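Local coordinates for amino acid ABC transporter, periplasmic amino acid-binding protein (PDB 4Z9N) that binds glutathione and probably hands it, or a related amino acid-like solute, from the periplasm to a membrane ABC transporter, at residues Leu21-Asn26 with Val82-Arg87; Gly43-Tyr48 with Ile86-Trp91; Gly105-Asp110 with Phe213-Arg218. One frame throughout, in Å; residues are numbered along the deposited sequence.

Contact 1: residues Leu21-Asn26 with Val82-Arg87; sequences LQCGVN and VDVLIR. With GSH (glutathione), chain U.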
loop_
_atom_site.group_PDB
_atom_site.type_symbol
_atom_site.label_atom_id
_atom_site.label_comp_id
_atom_site.label_asym_id
_atom_site.label_seq_id
_atom_site.Cartn_x
_atom_site.Cartn_y
_atom_site.Cartn_z
ATOM N N LEU D 21 6.742 19.593 15.254
ATOM C CA LEU D 21 6.002 19.210 14.061
ATOM C C LEU D 21 4.627 19.894 14.052
ATOM O O LEU D 21 3.921 19.872 15.057
ATOM C CB LEU D 21 5.868 17.684 14.028
ATOM C CG LEU D 21 5.024 17.003 12.948
ATOM C CD1 LEU D 21 5.675 17.126 11.581
ATOM C CD2 LEU D 21 4.812 15.533 13.295
ATOM N N GLN D 22 4.256 20.528 12.943
ATOM C CA GLN D 22 2.932 21.150 12.840
ATOM C C GLN D 22 1.992 20.206 12.087
ATOM O O GLN D 22 2.220 19.937 10.917
ATOM C CB GLN D 22 3.021 22.498 12.115
ATOM C CG GLN D 22 1.769 23.383 12.183
ATOM C CD GLN D 22 1.535 23.985 13.559
ATOM O OE1 GLN D 22 2.454 24.537 14.175
ATOM N NE2 GLN D 22 0.295 23.927 14.028
ATOM N N CYS D 23 0.937 19.721 12.745
ATOM C CA CYS D 23 0.044 18.717 12.133
ATOM C C CYS D 23 -1.391 19.175 11.900
ATOM O O CYS D 23 -2.019 19.773 12.785
ATOM C CB CYS D 23 -0.005 17.471 13.011
ATOM S SG CYS D 23 1.581 16.666 13.218
ATOM N N GLY D 24 -1.927 18.875 10.722
ATOM C CA GLY D 24 -3.341 19.095 10.488
ATOM C C GLY D 24 -4.174 17.924 10.994
ATOM O O GLY D 24 -3.970 16.781 10.565
ATOM N N VAL D 25 -5.116 18.200 11.897
ATOM C CA VAL D 25 -5.955 17.151 12.482
ATOM C C VAL D 25 -7.425 17.556 12.466
ATOM O O VAL D 25 -7.775 18.639 11.997
ATOM C CB VAL D 25 -5.504 16.795 13.919
ATOM C CG1 VAL D 25 -4.070 16.268 13.923
ATOM C CG2 VAL D 25 -5.611 17.998 14.843
ATOM N N ASN D 26 -8.270 16.668 12.985
ATOM C CA ASN D 26 -9.712 16.876 13.009
ATOM C C ASN D 26 -10.083 18.026 13.953
ATOM O O ASN D 26 -9.308 18.373 14.849
ATOM C CB ASN D 26 -10.413 15.583 13.433
ATOM C CG ASN D 26 -11.829 15.503 12.922
ATOM O OD1 ASN D 26 -12.718 16.190 13.444
ATOM N ND2 ASN D 26 -12.066 14.646 11.916
ATOM N N VAL D 82 0.547 23.498 7.602
ATOM C CA VAL D 82 0.872 22.258 8.311
ATOM C C VAL D 82 1.874 21.456 7.498
ATOM O O VAL D 82 1.930 21.562 6.268
ATOM C CB VAL D 82 -0.386 21.393 8.637
ATOM C CG1 VAL D 82 -1.363 22.180 9.507
ATOM C CG2 VAL D 82 -1.065 20.872 7.360
ATOM N N ASP D 83 2.656 20.648 8.205
ATOM C CA ASP D 83 3.703 19.827 7.612
ATOM C C ASP D 83 3.159 18.482 7.121
ATOM O O ASP D 83 3.724 17.875 6.215
ATOM C CB ASP D 83 4.821 19.589 8.637
ATOM C CG ASP D 83 5.402 20.887 9.177
ATOM O OD1 ASP D 83 5.740 21.777 8.371
ATOM O OD2 ASP D 83 5.510 21.019 10.413
ATOM N N VAL D 84 2.074 18.023 7.736
ATOM C CA VAL D 84 1.458 16.733 7.418
ATOM C C VAL D 84 -0.017 16.801 7.809
ATOM O O VAL D 84 -0.397 17.540 8.724
ATOM C CB VAL D 84 2.181 15.551 8.146
ATOM C CG1 VAL D 84 2.084 15.698 9.662
ATOM C CG2 VAL D 84 1.651 14.175 7.680
ATOM N N LEU D 85 -0.844 16.053 7.087
ATOM C CA LEU D 85 -2.270 15.973 7.362
ATOM C C LEU D 85 -2.625 14.541 7.704
ATOM O O LEU D 85 -2.496 13.655 6.868
ATOM C CB LEU D 85 -3.087 16.449 6.158
ATOM C CG LEU D 85 -4.606 16.352 6.283
ATOM C CD1 LEU D 85 -5.148 17.390 7.295
ATOM C CD2 LEU D 85 -5.259 16.571 4.900
ATOM N N ILE D 86 -3.035 14.313 8.943
ATOM C CA ILE D 86 -3.404 12.979 9.391
ATOM C C ILE D 86 -4.770 13.142 10.016
ATOM O O ILE D 86 -4.885 13.530 11.163
ATOM C CB ILE D 86 -2.379 12.397 10.357
ATOM C CG1 ILE D 86 -1.000 12.434 9.705
ATOM C CG2 ILE D 86 -2.742 10.934 10.685
ATOM C CD1 ILE D 86 0.133 11.911 10.574
ATOM N N ARG D 87 -5.810 12.891 9.230
ATOM C CA ARG D 87 -7.136 13.355 9.605
ATOM C C ARG D 87 -8.213 12.626 8.816
ATOM O O ARG D 87 -8.944 13.252 8.053
ATOM C CB ARG D 87 -7.225 14.881 9.384
ATOM C CG ARG D 87 -8.556 15.550 9.771
ATOM C CD ARG D 87 -8.894 16.652 8.787
ATOM N NE ARG D 87 -10.265 17.152 8.921
ATOM C CZ ARG D 87 -11.334 16.519 8.437
ATOM N NH1 ARG D 87 -11.197 15.341 7.839
ATOM N NH2 ARG D 87 -12.546 17.052 8.585
HETATM N N1 GSH U . -12.891 10.210 4.735
HETATM C CA1 GSH U . -13.837 11.158 4.144
HETATM C C1 GSH U . -13.058 12.135 3.266
HETATM O O11 GSH U . -13.694 12.950 2.543
HETATM O O12 GSH U . -11.795 12.140 3.266
HETATM C CB1 GSH U . -14.587 11.968 5.214
HETATM C CG1 GSH U . -13.562 12.749 6.058
HETATM C CD1 GSH U . -14.308 13.741 6.943
HETATM O OE1 GSH U . -14.072 14.910 6.915
HETATM N N2 GSH U . -15.316 13.224 7.837
HETATM C CA2 GSH U . -16.042 14.175 8.659
HETATM C C2 GSH U . -15.120 14.919 9.636
HETATM O O2 GSH U . -14.038 14.537 9.948
HETATM C CB2 GSH U . -17.233 13.493 9.341
HETATM S SG2 GSH U . -16.715 12.330 10.634
HETATM N N3 GSH U . -15.611 16.181 10.149
HETATM C CA3 GSH U . -14.806 16.945 11.063
HETATM C C3 GSH U . -14.701 18.375 10.534
HETATM O O31 GSH U . -14.246 19.268 11.297
HETATM O O32 GSH U . -15.049 18.657 9.347
HETATM O O HOH W 1 -6.965 14.055 12.924
#
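The Gly24 backbone pairs in parallel with that of Leu85, and this is the tight part of the contact. Gly24 N gives a nearly straight bond to Val84 O (2.8 Å, 171°). Gly24 O accepts Ile86 N at 3.1 Å. With no side chain on Gly24, Leu85 CD1 comes to 3.5 Å from Gly24 O, and Val82 CG1, from the loop just before the strand, lies against Gly24 N. Toward the N-terminal end, Asp83 grips Gln22 twice. Asp83 N binds Gln22 O, and Asp83 OD2 accepts Gln22 N at 2.9 Å on its anti side. The same OD2 forms a salt bridge with Lys18. Cys23 SG meets Val84 CG1 at 3.7 Å; chi1 of 62° sets that methyl between the backbone N and C of Val84.

Beyond Gly24 direct backbone bonds between the two segments stop. A water now bridges Asn26 N and Ile86 O. Arg87 CG packs on the Val25-Asn26 peptide, and the amide ND2 of Asn26 stands over one face of the guanidinium. Glutathione fills this end. Asn26 ND2 donates to GSH O2 (2.8 Å), while Arg87 NH1 and NH2 both hold GSH OE1. Leu68 O takes Arg87 NE, which helps fix the guanidinium.

Gly24 and Leu85 thus join two strands of the parallel sheet of a solute-binding domain, in the order 63-67, 21-25, 84-85. The C-terminal ends of these two strands carry Asn26 and Arg87 to the ligand. Helix 44-57 covers the side of Leu21, Cys23 and Val25. Helix 73-78 packs on Val82 and Leu85, and strand 211-218 runs beside Val84-Ile86.

Contact 2: residues Gly43-Tyr48 with Ile86-Trp91; sequences GFDVDY and IRNTTW. With GSH (glutathione), chain U.
The Asp45 carboxylate, in the first turn of helix 44-57, meets the backbone N of Asn88 in the loop after strand 84-85. The direct polar link is a single hydrogen bond. Asn88 N donates to Asp45 OD2 (2.8 Å, 145°), on the syn side and 25° out of the carboxylate plane. A chi1 of -79° sets Asp45 CG beside its own backbone N and turns the group to the loop.

Water adds to this link. One water donates to both Asp45 OD2 (2.6 Å) and Asn88 OD1. A second donates to Asp45 OD1 and weakly accepts Asn88 N. OD1 also takes the amide of Asn107, so both carboxylate oxygens have partners.

The apolar contact is between Ile86 CG2 and Tyr48 CB, 3.9 Å apart. The same Ile86 CG2 lies against the Asp45 carboxylate, 3.5 Å from Asp45 OD1. The Asp45 and Ile86 side chains cross at an angle. The Tyr48 ring leads away from the loop, and its OH bonds to His232.

The bonds to glutathione come from the loop. Asn88 ND2 donates to GSH O2 at 2.9 Å. GSH N1 donates to Asn88 O and to Thr90 OG1. Thr90 N points nearly straight at GSH O12 (2.9 Å).

Asp45 is thus a second-shell residue behind Asn88. A loop that binds the ligand's alpha-amino and alpha-carboxylate groups is characteristic of the amino acid site in family 3 solute-binding proteins.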
loop_
_atom_site.group_PDB
_atom_site.type_symbol
_atom_site.label_atom_id
_atom_site.label_comp_id
_atom_site.label_asym_id
_atom_site.label_seq_id
_atom_site.Cartn_x
_atom_site.Cartn_y
_atom_site.Cartn_z
ATOM N N GLY D 43 -6.137 10.653 20.419
ATOM C CA GLY D 43 -6.798 9.944 19.334
ATOM C C GLY D 43 -5.847 9.120 18.466
ATOM O O GLY D 43 -4.622 9.218 18.588
ATOM N N PHE D 44 -6.428 8.305 17.589
ATOM C CA PHE D 44 -5.683 7.405 16.701
ATOM C C PHE D 44 -4.804 8.194 15.723
ATOM O O PHE D 44 -3.602 7.927 15.605
ATOM C CB PHE D 44 -6.669 6.503 15.939
ATOM C CG PHE D 44 -6.021 5.490 15.020
ATOM C CD1 PHE D 44 -5.658 4.234 15.489
ATOM C CD2 PHE D 44 -5.821 5.784 13.672
ATOM C CE1 PHE D 44 -5.077 3.291 14.638
ATOM C CE2 PHE D 44 -5.245 4.832 12.809
ATOM C CZ PHE D 44 -4.876 3.589 13.302
ATOM N N ASP D 45 -5.398 9.169 15.032
ATOM C CA ASP D 45 -4.616 10.009 14.125
ATOM C C ASP D 45 -3.674 10.917 14.918
ATOM O O ASP D 45 -2.562 11.180 14.483
ATOM C CB ASP D 45 -5.522 10.849 13.218
ATOM C CG ASP D 45 -6.079 10.054 12.048
ATOM O OD1 ASP D 45 -5.502 8.990 11.736
ATOM O OD2 ASP D 45 -7.089 10.503 11.440
ATOM N N VAL D 46 -4.118 11.402 16.078
ATOM C CA VAL D 46 -3.226 12.186 16.932
ATOM C C VAL D 46 -1.958 11.400 17.281
ATOM O O VAL D 46 -0.842 11.932 17.199
ATOM C CB VAL D 46 -3.948 12.651 18.208
ATOM C CG1 VAL D 46 -2.939 13.068 19.284
ATOM C CG2 VAL D 46 -4.896 13.816 17.866
ATOM N N ASP D 47 -2.115 10.132 17.661
ATOM C CA ASP D 47 -0.943 9.342 18.036
ATOM C C ASP D 47 -0.006 9.141 16.837
ATOM O O ASP D 47 1.213 9.039 17.000
ATOM C CB ASP D 47 -1.335 7.971 18.616
ATOM C CG ASP D 47 -1.757 8.043 20.080
ATOM O OD1 ASP D 47 -2.355 7.059 20.563
ATOM O OD2 ASP D 47 -1.522 9.086 20.738
ATOM N N TYR D 48 -0.570 9.074 15.635
ATOM C CA TYR D 48 0.256 8.962 14.431
ATOM C C TYR D 48 1.119 10.215 14.277
ATOM O O TYR D 48 2.291 10.130 13.920
ATOM C CB TYR D 48 -0.610 8.739 13.179
ATOM C CG TYR D 48 -0.477 7.328 12.642
ATOM C CD1 TYR D 48 -1.198 6.274 13.208
ATOM C CD2 TYR D 48 0.405 7.037 11.608
ATOM C CE1 TYR D 48 -1.057 4.981 12.743
ATOM C CE2 TYR D 48 0.564 5.728 11.145
ATOM C CZ TYR D 48 -0.176 4.715 11.720
ATOM O OH TYR D 48 -0.037 3.424 11.249
ATOM N N ILE D 86 -3.035 14.313 8.943
ATOM C CA ILE D 86 -3.404 12.979 9.391
ATOM C C ILE D 86 -4.770 13.142 10.016
ATOM O O ILE D 86 -4.885 13.530 11.163
ATOM C CB ILE D 86 -2.379 12.397 10.357
ATOM C CG1 ILE D 86 -1.000 12.434 9.705
ATOM C CG2 ILE D 86 -2.742 10.934 10.685
ATOM C CD1 ILE D 86 0.133 11.911 10.574
ATOM N N ARG D 87 -5.810 12.891 9.230
ATOM C CA ARG D 87 -7.136 13.355 9.605
ATOM C C ARG D 87 -8.213 12.626 8.816
ATOM O O ARG D 87 -8.944 13.252 8.053
ATOM C CB ARG D 87 -7.225 14.881 9.384
ATOM C CG ARG D 87 -8.556 15.550 9.771
ATOM C CD ARG D 87 -8.894 16.652 8.787
ATOM N NE ARG D 87 -10.265 17.152 8.921
ATOM C CZ ARG D 87 -11.334 16.519 8.437
ATOM N NH1 ARG D 87 -11.197 15.341 7.839
ATOM N NH2 ARG D 87 -12.546 17.052 8.585
ATOM N N ASN D 88 -8.313 11.310 9.025
ATOM C CA ASN D 88 -9.382 10.481 8.442
ATOM C C ASN D 88 -9.716 10.916 7.015
ATOM O O ASN D 88 -10.877 11.042 6.648
ATOM C CB ASN D 88 -10.670 10.481 9.346
ATOM C CG ASN D 88 -11.176 11.894 9.745
ATOM O OD1 ASN D 88 -10.500 12.651 10.458
ATOM N ND2 ASN D 88 -12.411 12.216 9.335
ATOM N N THR D 89 -8.663 11.114 6.224
ATOM C CA THR D 89 -8.758 11.684 4.886
ATOM C C THR D 89 -8.498 10.622 3.820
ATOM O O THR D 89 -7.417 10.030 3.748
ATOM C CB THR D 89 -7.769 12.849 4.723
ATOM O OG1 THR D 89 -8.204 13.988 5.492
ATOM C CG2 THR D 89 -7.614 13.216 3.266
ATOM N N THR D 90 -9.502 10.380 2.989
ATOM C CA THR D 90 -9.435 9.278 2.035
ATOM C C THR D 90 -8.464 9.549 0.878
ATOM O O THR D 90 -8.491 10.607 0.257
ATOM C CB THR D 90 -10.840 8.976 1.484
ATOM O OG1 THR D 90 -11.696 8.599 2.570
ATOM C CG2 THR D 90 -10.786 7.849 0.449
ATOM N N TRP D 91 -7.575 8.593 0.629
ATOM C CA TRP D 91 -6.734 8.583 -0.572
ATOM C C TRP D 91 -7.587 8.254 -1.796
ATOM O O TRP D 91 -8.156 7.162 -1.878
ATOM C CB TRP D 91 -5.632 7.537 -0.414
ATOM C CG TRP D 91 -4.531 7.526 -1.449
ATOM C CD1 TRP D 91 -4.498 8.137 -2.685
ATOM C CD2 TRP D 91 -3.294 6.854 -1.299
ATOM N NE1 TRP D 91 -3.277 7.886 -3.299
ATOM C CE2 TRP D 91 -2.536 7.083 -2.464
ATOM C CE3 TRP D 91 -2.748 6.067 -0.278
ATOM C CZ2 TRP D 91 -1.261 6.563 -2.626
ATOM C CZ3 TRP D 91 -1.488 5.549 -0.445
ATOM C CH2 TRP D 91 -0.750 5.809 -1.604
HETATM N N1 GSH U . -12.891 10.210 4.735
HETATM C CA1 GSH U . -13.837 11.158 4.144
HETATM C C1 GSH U . -13.058 12.135 3.266
HETATM O O11 GSH U . -13.694 12.950 2.543
HETATM O O12 GSH U . -11.795 12.140 3.266
HETATM C CB1 GSH U . -14.587 11.968 5.214
HETATM C CG1 GSH U . -13.562 12.749 6.058
HETATM C CD1 GSH U . -14.308 13.741 6.943
HETATM O OE1 GSH U . -14.072 14.910 6.915
HETATM N N2 GSH U . -15.316 13.224 7.837
HETATM C CA2 GSH U . -16.042 14.175 8.659
HETATM C C2 GSH U . -15.120 14.919 9.636
HETATM O O2 GSH U . -14.038 14.537 9.948
HETATM C CB2 GSH U . -17.233 13.493 9.341
HETATM S SG2 GSH U . -16.715 12.330 10.634
HETATM N N3 GSH U . -15.611 16.181 10.149
HETATM C CA3 GSH U . -14.806 16.945 11.063
HETATM C C3 GSH U . -14.701 18.375 10.534
HETATM O O31 GSH U . -14.246 19.268 11.297
HETATM O O32 GSH U . -15.049 18.657 9.347
HETATM O O HOH W 2 -5.984 8.929 8.970
HETATM O O HOH W 3 -8.773 12.186 12.551
#

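Contact 3: residues Gly105-Asp110 with Phe213-Arg218; sequences GINYYD and FGLTVR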
loop_
_atom_site.group_PDB
_atom_site.type_symbol
_atom_site.label_atom_id
_atom_site.label_comp_id
_atom_site.label_asym_id
_atom_site.label_seq_id
_atom_site.Cartn_x
_atom_site.Cartn_y
_atom_site.Cartn_z
ATOM N N GLY D 105 1.121 6.532 3.042
ATOM C CA GLY D 105 0.677 5.270 3.619
ATOM C C GLY D 105 -0.791 5.362 4.004
ATOM O O GLY D 105 -1.370 6.443 3.965
ATOM N N ILE D 106 -1.374 4.221 4.355
ATOM C CA ILE D 106 -2.773 4.120 4.731
ATOM C C ILE D 106 -2.802 3.625 6.172
ATOM O O ILE D 106 -2.452 2.485 6.432
ATOM C CB ILE D 106 -3.546 3.172 3.793
ATOM C CG1 ILE D 106 -3.684 3.778 2.387
ATOM C CG2 ILE D 106 -4.926 2.840 4.370
ATOM C CD1 ILE D 106 -3.949 2.718 1.313
ATOM N N ASN D 107 -3.187 4.480 7.111
ATOM C CA ASN D 107 -3.132 4.037 8.497
ATOM C C ASN D 107 -4.454 3.423 8.960
ATOM O O ASN D 107 -4.517 2.838 10.028
ATOM C CB ASN D 107 -2.674 5.184 9.425
ATOM C CG ASN D 107 -3.668 6.331 9.542
ATOM O OD1 ASN D 107 -4.523 6.564 8.684
ATOM N ND2 ASN D 107 -3.515 7.097 10.615
ATOM N N TYR D 108 -5.498 3.514 8.141
ATOM C CA TYR D 108 -6.755 2.885 8.516
ATOM C C TYR D 108 -7.604 2.692 7.267
ATOM O O TYR D 108 -7.962 3.672 6.623
ATOM C CB TYR D 108 -7.506 3.739 9.556
ATOM C CG TYR D 108 -8.707 3.031 10.137
ATOM C CD1 TYR D 108 -9.929 3.044 9.478
ATOM C CD2 TYR D 108 -8.605 2.316 11.321
ATOM C CE1 TYR D 108 -11.018 2.375 9.985
ATOM C CE2 TYR D 108 -9.686 1.642 11.837
ATOM C CZ TYR D 108 -10.887 1.673 11.161
ATOM O OH TYR D 108 -11.965 0.992 11.664
ATOM N N TYR D 109 -7.896 1.434 6.917
ATOM C CA TYR D 109 -8.821 1.139 5.817
ATOM C C TYR D 109 -10.243 1.205 6.339
ATOM O O TYR D 109 -10.590 0.458 7.233
ATOM C CB TYR D 109 -8.571 -0.244 5.219
ATOM C CG TYR D 109 -7.214 -0.404 4.567
ATOM C CD1 TYR D 109 -6.110 -0.766 5.321
ATOM C CD2 TYR D 109 -7.039 -0.184 3.208
ATOM C CE1 TYR D 109 -4.861 -0.917 4.740
ATOM C CE2 TYR D 109 -5.796 -0.330 2.615
ATOM C CZ TYR D 109 -4.713 -0.691 3.391
ATOM O OH TYR D 109 -3.476 -0.850 2.808
ATOM N N ASP D 110 -11.064 2.091 5.773
ATOM C CA ASP D 110 -12.458 2.210 6.202
ATOM C C ASP D 110 -13.386 2.141 4.978
ATOM O O ASP D 110 -12.937 1.920 3.850
ATOM C CB ASP D 110 -12.671 3.522 6.962
ATOM C CG ASP D 110 -13.728 3.413 8.043
ATOM O OD1 ASP D 110 -14.440 2.388 8.077
ATOM O OD2 ASP D 110 -13.829 4.355 8.865
ATOM N N PHE D 213 -7.794 5.736 4.720
ATOM C CA PHE D 213 -7.314 6.979 5.347
ATOM C C PHE D 213 -5.821 7.107 5.077
ATOM O O PHE D 213 -5.062 6.192 5.411
ATOM C CB PHE D 213 -7.559 6.978 6.863
ATOM C CG PHE D 213 -9.015 6.994 7.259
ATOM C CD1 PHE D 213 -10.018 7.072 6.296
ATOM C CD2 PHE D 213 -9.375 6.947 8.603
ATOM C CE1 PHE D 213 -11.372 7.081 6.667
ATOM C CE2 PHE D 213 -10.726 6.948 8.994
ATOM C CZ PHE D 213 -11.726 7.037 8.013
ATOM N N GLY D 214 -5.401 8.225 4.492
ATOM C CA GLY D 214 -4.017 8.379 4.058
ATOM C C GLY D 214 -3.210 9.410 4.812
ATOM O O GLY D 214 -3.737 10.411 5.265
ATOM N N LEU D 215 -1.926 9.113 4.996
ATOM C CA LEU D 215 -0.976 10.047 5.574
ATOM C C LEU D 215 -0.571 11.024 4.489
ATOM O O LEU D 215 0.154 10.663 3.560
ATOM C CB LEU D 215 0.233 9.287 6.122
ATOM C CG LEU D 215 -0.185 8.180 7.098
ATOM C CD1 LEU D 215 1.015 7.366 7.509
ATOM C CD2 LEU D 215 -0.894 8.758 8.320
ATOM N N THR D 216 -1.050 12.258 4.588
ATOM C CA THR D 216 -1.071 13.135 3.420
ATOM C C THR D 216 0.020 14.195 3.507
ATOM O O THR D 216 0.142 14.856 4.522
ATOM C CB THR D 216 -2.458 13.782 3.294
ATOM O OG1 THR D 216 -3.446 12.741 3.367
ATOM C CG2 THR D 216 -2.604 14.531 1.968
ATOM N N VAL D 217 0.840 14.308 2.463
ATOM C CA VAL D 217 1.937 15.276 2.419
ATOM C C VAL D 217 1.918 16.009 1.078
ATOM O O VAL D 217 1.218 15.603 0.146
ATOM C CB VAL D 217 3.323 14.614 2.630
ATOM C CG1 VAL D 217 3.473 14.048 4.052
ATOM C CG2 VAL D 217 3.563 13.523 1.586
ATOM N N ARG D 218 2.699 17.077 0.982
ATOM C CA ARG D 218 2.874 17.769 -0.295
ATOM C C ARG D 218 3.748 16.926 -1.224
ATOM O O ARG D 218 4.654 16.238 -0.767
ATOM C CB ARG D 218 3.502 19.154 -0.083
ATOM C CG ARG D 218 2.600 20.127 0.652
ATOM C CD ARG D 218 3.257 21.496 0.812
ATOM N NE ARG D 218 4.429 21.454 1.674
ATOM C CZ ARG D 218 4.387 21.541 2.999
ATOM N NH1 ARG D 218 3.226 21.664 3.626
ATOM N NH2 ARG D 218 5.508 21.484 3.700
#
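Phe213 lies alongside Tyr108 and Asp110, and all three side chains point the same way. The Phe213 and Tyr108 rings are tilted by 34°, with centroids 5.6 Å apart. Tyr108 CB lies 3.8 Å from Phe213 CD2. The Asp110 carboxylate is turned 66° from the Phe213 ring, and Asp110 OD2 comes 3.5 Å from Phe213 CZ. Ser186 binds that same oxygen. The Phe213 side chain also lies about 4 Å from glutathione.

Asn107 sits at the corner of its chain. A chi1 of 67° folds its amide back over the other strand, crossing Phe213 and Leu215 at an angle. Asn107 ND2 packs 3.9 Å from Leu215 CD2 and bonds to Asp45.

The backbones are antiparallel. Leu215 N donates to Gly105 O (2.9 Å) and Phe213 N to Tyr108 O (2.8 Å). The bond from Asn107 N to Phe213 O is weak. Gly105 N is buried without a partner.

Strands 101-117 and 211-218 are consistent with the hinge strands that cross between the lobes of periplasmic binding proteins, with Phe213 at the cleft. Helix 44-57 packs on Asn107, Tyr108 and Leu215. Helix 222-240 covers Leu215 and Val217, helix 185-192 borders Tyr108 and Phe213, and Leu85 bonds to Thr216.

After helix 11-18 comes strand 21-25, then helix 44-57. The chain returns at 82-91, where contact 1 closes a loop of 55 residues and contact 2 one of 37. The two loops overlap and end on the same stretch, sharing Ile86 and Arg87. Contact 3 follows in series and closes a loop of 102 residues between strands 101-117 and 211-218. In space the three adjoin. Probable hydrogen bonds link them: Asn26 ND2 to Asn88 OD1 for contacts 1 and 2, Leu85 N to Thr216 O for 1 and 3, and Gly214 N to Thr89 O for 2 and 3. Together they tie the parallel sheet, helix 44-57 and the crossing strands to the glutathione pocket.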